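Local coordinates for protein nisin leader peptide-processing serine protease NisP (Lactococcus lactis subsp. lactis, PDB 4MZD) that probably acts as a subtilisin-like serine endopeptidase that removes the leader peptide from the nisin precursor during antibiotic biosynthesis, at residues 377-387 with 399-407. Sequence-based numbering, arbitrary orientation.
Sequences QLKRFLLMNSP and DLLNGKNKA
Within the subtilisin-like catalytic domain, away from the predicted Ser-His-Asp triad, the end of helix 375-384 packs against the short helix 397-402 and the chain that leaves it, with N385 clamped to N405 at the centre. The N385 carboxamide pairs with the backbone of N405 on both its atoms: OD1 accepts from N405 N (3.0 Å) in the carbonyl plane, on a lone pair, while ND2 gives a nearly straight bond (173°) to N405 O, 2.9 Å away. ND2 also donates to F381 O one turn back, so three bonds fix the rotation of this buried amide. In return, N405 ND2 reaches M384 O at 3.1 Å from above the carbonyl plane.

Beneath this clamp the F381 ring, with N385 ND2 3.2 Å above one face and displaced toward its perimeter, points into the bend of 399-407. CG lies anti to the backbone N (chi1 179°), which carries CZ to 3.5 Å from G403 CA, where the chain turns with positive phi, and sets L400 O at the ring edge. L400 spreads its two methyls between neighbours: CD1 meets F381 CE2 and CD2 meets L382 CD1, while V366 of helix 356-370 touches both F381 and L400. At the surface A407, the last modelled residue before a gap in the chain, rests CB against F381 CB (3.9 Å).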
loop_
_atom_site.group_PDB
_atom_site.type_symbol
_atom_site.label_atom_id
_atom_site.label_comp_id
_atom_site.label_asym_id
_atom_site.label_seq_id
_atom_site.Cartn_x
_atom_site.Cartn_y
_atom_site.Cartn_z
ATOM N N GLN A 377 1.169 15.861 -12.926
ATOM C CA GLN A 377 1.026 17.060 -12.115
ATOM C C GLN A 377 0.786 16.680 -10.649
ATOM O O GLN A 377 1.324 17.297 -9.726
ATOM C CB GLN A 377 -0.142 17.883 -12.670
ATOM C CG GLN A 377 -0.409 19.208 -11.981
ATOM C CD GLN A 377 -1.695 19.851 -12.482
ATOM O OE1 GLN A 377 -2.580 19.166 -13.005
ATOM N NE2 GLN A 377 -1.803 21.166 -12.330
ATOM N N LEU A 378 -0.006 15.635 -10.443
ATOM C CA LEU A 378 -0.374 15.198 -9.106
ATOM C C LEU A 378 0.833 14.765 -8.260
ATOM O O LEU A 378 0.966 15.182 -7.104
ATOM C CB LEU A 378 -1.409 14.076 -9.202
ATOM C CG LEU A 378 -1.980 13.582 -7.875
ATOM C CD1 LEU A 378 -2.670 14.705 -7.116
ATOM C CD2 LEU A 378 -2.937 12.430 -8.124
ATOM N N LYS A 379 1.710 13.936 -8.826
ATOM C CA LYS A 379 2.895 13.497 -8.088
ATOM C C LYS A 379 3.811 14.677 -7.749
ATOM O O LYS A 379 4.312 14.778 -6.628
ATOM C CB LYS A 379 3.673 12.403 -8.833
ATOM C CG LYS A 379 4.890 11.886 -8.066
ATOM C CD LYS A 379 5.535 10.664 -8.721
ATOM C CE LYS A 379 6.836 10.300 -8.006
ATOM N NZ LYS A 379 7.546 9.118 -8.574
ATOM N N ARG A 380 4.023 15.569 -8.712
ATOM C CA ARG A 380 4.827 16.764 -8.472
ATOM C C ARG A 380 4.244 17.574 -7.318
ATOM O O ARG A 380 4.968 18.054 -6.443
ATOM C CB ARG A 380 4.925 17.630 -9.737
ATOM C CG ARG A 380 5.801 17.038 -10.841
ATOM C CD ARG A 380 5.971 17.987 -12.028
ATOM N NE ARG A 380 4.862 17.904 -12.977
ATOM C CZ ARG A 380 4.023 18.900 -13.239
ATOM N NH1 ARG A 380 3.043 18.731 -14.118
ATOM N NH2 ARG A 380 4.162 20.068 -12.626
ATOM N N PHE A 381 2.925 17.723 -7.318
ATOM C CA PHE A 381 2.252 18.494 -6.285
ATOM C C PHE A 381 2.455 17.868 -4.905
ATOM O O PHE A 381 2.732 18.565 -3.930
ATOM C CB PHE A 381 0.767 18.630 -6.619
ATOM C CG PHE A 381 -0.020 19.388 -5.596
ATOM C CD1 PHE A 381 0.072 20.765 -5.503
ATOM C CD2 PHE A 381 -0.859 18.723 -4.725
ATOM C CE1 PHE A 381 -0.663 21.459 -4.560
ATOM C CE2 PHE A 381 -1.595 19.412 -3.780
ATOM C CZ PHE A 381 -1.498 20.780 -3.698
ATOM N N LEU A 382 2.321 16.548 -4.825
ATOM C CA LEU A 382 2.512 15.839 -3.566
ATOM C C LEU A 382 3.907 16.080 -3.011
ATOM O O LEU A 382 4.076 16.443 -1.846
ATOM C CB LEU A 382 2.294 14.334 -3.750
ATOM C CG LEU A 382 2.642 13.455 -2.542
ATOM C CD1 LEU A 382 1.678 13.684 -1.381
ATOM C CD2 LEU A 382 2.673 11.986 -2.945
ATOM N N LEU A 383 4.916 15.864 -3.846
ATOM C CA LEU A 383 6.286 15.941 -3.366
ATOM C C LEU A 383 6.685 17.357 -2.948
ATOM O O LEU A 383 7.463 17.527 -2.010
ATOM C CB LEU A 383 7.260 15.344 -4.388
ATOM C CG LEU A 383 7.038 13.851 -4.656
ATOM C CD1 LEU A 383 8.128 13.273 -5.547
ATOM C CD2 LEU A 383 6.949 13.077 -3.352
ATOM N N MET A 384 6.152 18.366 -3.626
ATOM C CA MET A 384 6.474 19.748 -3.288
ATOM C C MET A 384 5.816 20.189 -1.987
ATOM O O MET A 384 6.274 21.133 -1.340
ATOM C CB MET A 384 6.056 20.685 -4.418
ATOM C CG MET A 384 6.725 20.375 -5.735
ATOM S SD MET A 384 6.404 21.625 -6.984
ATOM C CE MET A 384 4.706 22.070 -6.633
ATOM N N ASN A 385 4.740 19.508 -1.607
ATOM C CA ASN A 385 3.966 19.892 -0.428
ATOM C C ASN A 385 4.000 18.825 0.660
ATOM O O ASN A 385 3.030 18.622 1.402
ATOM C CB ASN A 385 2.532 20.254 -0.811
ATOM C CG ASN A 385 2.467 21.497 -1.680
ATOM O OD1 ASN A 385 2.627 22.617 -1.193
ATOM N ND2 ASN A 385 2.245 21.306 -2.970
ATOM N N SER A 386 5.136 18.142 0.738
ATOM C CA SER A 386 5.401 17.178 1.792
ATOM C C SER A 386 6.659 17.617 2.516
ATOM O O SER A 386 7.731 17.683 1.915
ATOM C CB SER A 386 5.612 15.780 1.212
ATOM O OG SER A 386 4.432 15.311 0.592
ATOM N N PRO A 387 6.537 17.915 3.813
ATOM C CA PRO A 387 7.680 18.438 4.558
ATOM C C PRO A 387 8.712 17.357 4.835
ATOM O O PRO A 387 8.431 16.163 4.747
ATOM C CB PRO A 387 7.045 18.901 5.867
ATOM C CG PRO A 387 5.893 17.971 6.053
ATOM C CD PRO A 387 5.353 17.735 4.674
ATOM N N ASP A 399 -0.698 20.280 4.922
ATOM C CA ASP A 399 0.165 20.933 3.939
ATOM C C ASP A 399 -0.303 20.628 2.521
ATOM O O ASP A 399 -0.304 21.502 1.651
ATOM C CB ASP A 399 1.620 20.487 4.084
ATOM C CG ASP A 399 2.297 21.062 5.308
ATOM O OD1 ASP A 399 1.747 21.991 5.938
ATOM O OD2 ASP A 399 3.406 20.592 5.627
ATOM N N LEU A 400 -0.700 19.383 2.294
ATOM C CA LEU A 400 -1.115 18.960 0.972
ATOM C C LEU A 400 -2.394 19.680 0.546
ATOM O O LEU A 400 -2.480 20.199 -0.567
ATOM C CB LEU A 400 -1.313 17.451 0.964
ATOM C CG LEU A 400 -1.498 16.810 -0.402
ATOM C CD1 LEU A 400 -0.306 17.115 -1.294
ATOM C CD2 LEU A 400 -1.675 15.315 -0.232
ATOM N N LEU A 401 -3.386 19.717 1.434
ATOM C CA LEU A 401 -4.647 20.398 1.151
ATOM C C LEU A 401 -4.438 21.891 0.928
ATOM O O LEU A 401 -5.042 22.485 0.036
ATOM C CB LEU A 401 -5.655 20.172 2.281
ATOM C CG LEU A 401 -6.271 18.771 2.372
ATOM C CD1 LEU A 401 -7.013 18.601 3.693
ATOM C CD2 LEU A 401 -7.187 18.497 1.191
ATOM N N ASN A 402 -3.587 22.503 1.743
ATOM C CA ASN A 402 -3.313 23.929 1.598
ATOM C C ASN A 402 -2.564 24.269 0.308
ATOM O O ASN A 402 -2.746 25.348 -0.249
ATOM C CB ASN A 402 -2.579 24.467 2.830
ATOM C CG ASN A 402 -3.487 24.575 4.041
ATOM O OD1 ASN A 402 -4.704 24.717 3.905
ATOM N ND2 ASN A 402 -2.903 24.521 5.230
ATOM N N GLY A 403 -1.724 23.348 -0.158
ATOM C CA GLY A 403 -1.073 23.478 -1.451
ATOM C C GLY A 403 -0.331 24.784 -1.685
ATOM O O GLY A 403 -0.485 25.418 -2.732
ATOM N N LYS A 404 0.494 25.179 -0.720
ATOM C CA LYS A 404 1.263 26.417 -0.835
ATOM C C LYS A 404 2.116 26.464 -2.101
ATOM O O LYS A 404 2.232 27.508 -2.748
ATOM C CB LYS A 404 2.153 26.612 0.394
ATOM C CG LYS A 404 3.213 27.688 0.224
ATOM C CD LYS A 404 4.104 27.794 1.453
ATOM C CE LYS A 404 5.223 28.794 1.236
ATOM N NZ LYS A 404 4.689 30.116 0.816
ATOM N N ASN A 405 2.735 25.340 -2.439
ATOM C CA ASN A 405 3.529 25.255 -3.660
ATOM C C ASN A 405 2.707 24.687 -4.808
ATOM O O ASN A 405 2.340 23.514 -4.791
ATOM C CB ASN A 405 4.783 24.408 -3.435
ATOM C CG ASN A 405 5.753 25.046 -2.460
ATOM O OD1 ASN A 405 5.935 26.267 -2.448
ATOM N ND2 ASN A 405 6.378 24.220 -1.627
ATOM N N LYS A 406 2.420 25.523 -5.801
ATOM C CA LYS A 406 1.562 25.135 -6.915
ATOM C C LYS A 406 2.312 24.352 -7.988
ATOM O O LYS A 406 3.476 24.633 -8.277
ATOM C CB LYS A 406 0.908 26.369 -7.541
ATOM C CG LYS A 406 -0.046 27.107 -6.617
ATOM C CD LYS A 406 -0.729 28.254 -7.345
ATOM C CE LYS A 406 -1.743 28.954 -6.456
ATOM N NZ LYS A 406 -2.466 30.025 -7.196
ATOM N N ALA A 407 1.628 23.377 -8.582
ATOM C CA ALA A 407 2.203 22.566 -9.651
ATOM C C ALA A 407 1.349 22.638 -10.914
ATOM O O ALA A 407 1.839 22.986 -11.990
ATOM C CB ALA A 407 2.356 21.121 -9.196
#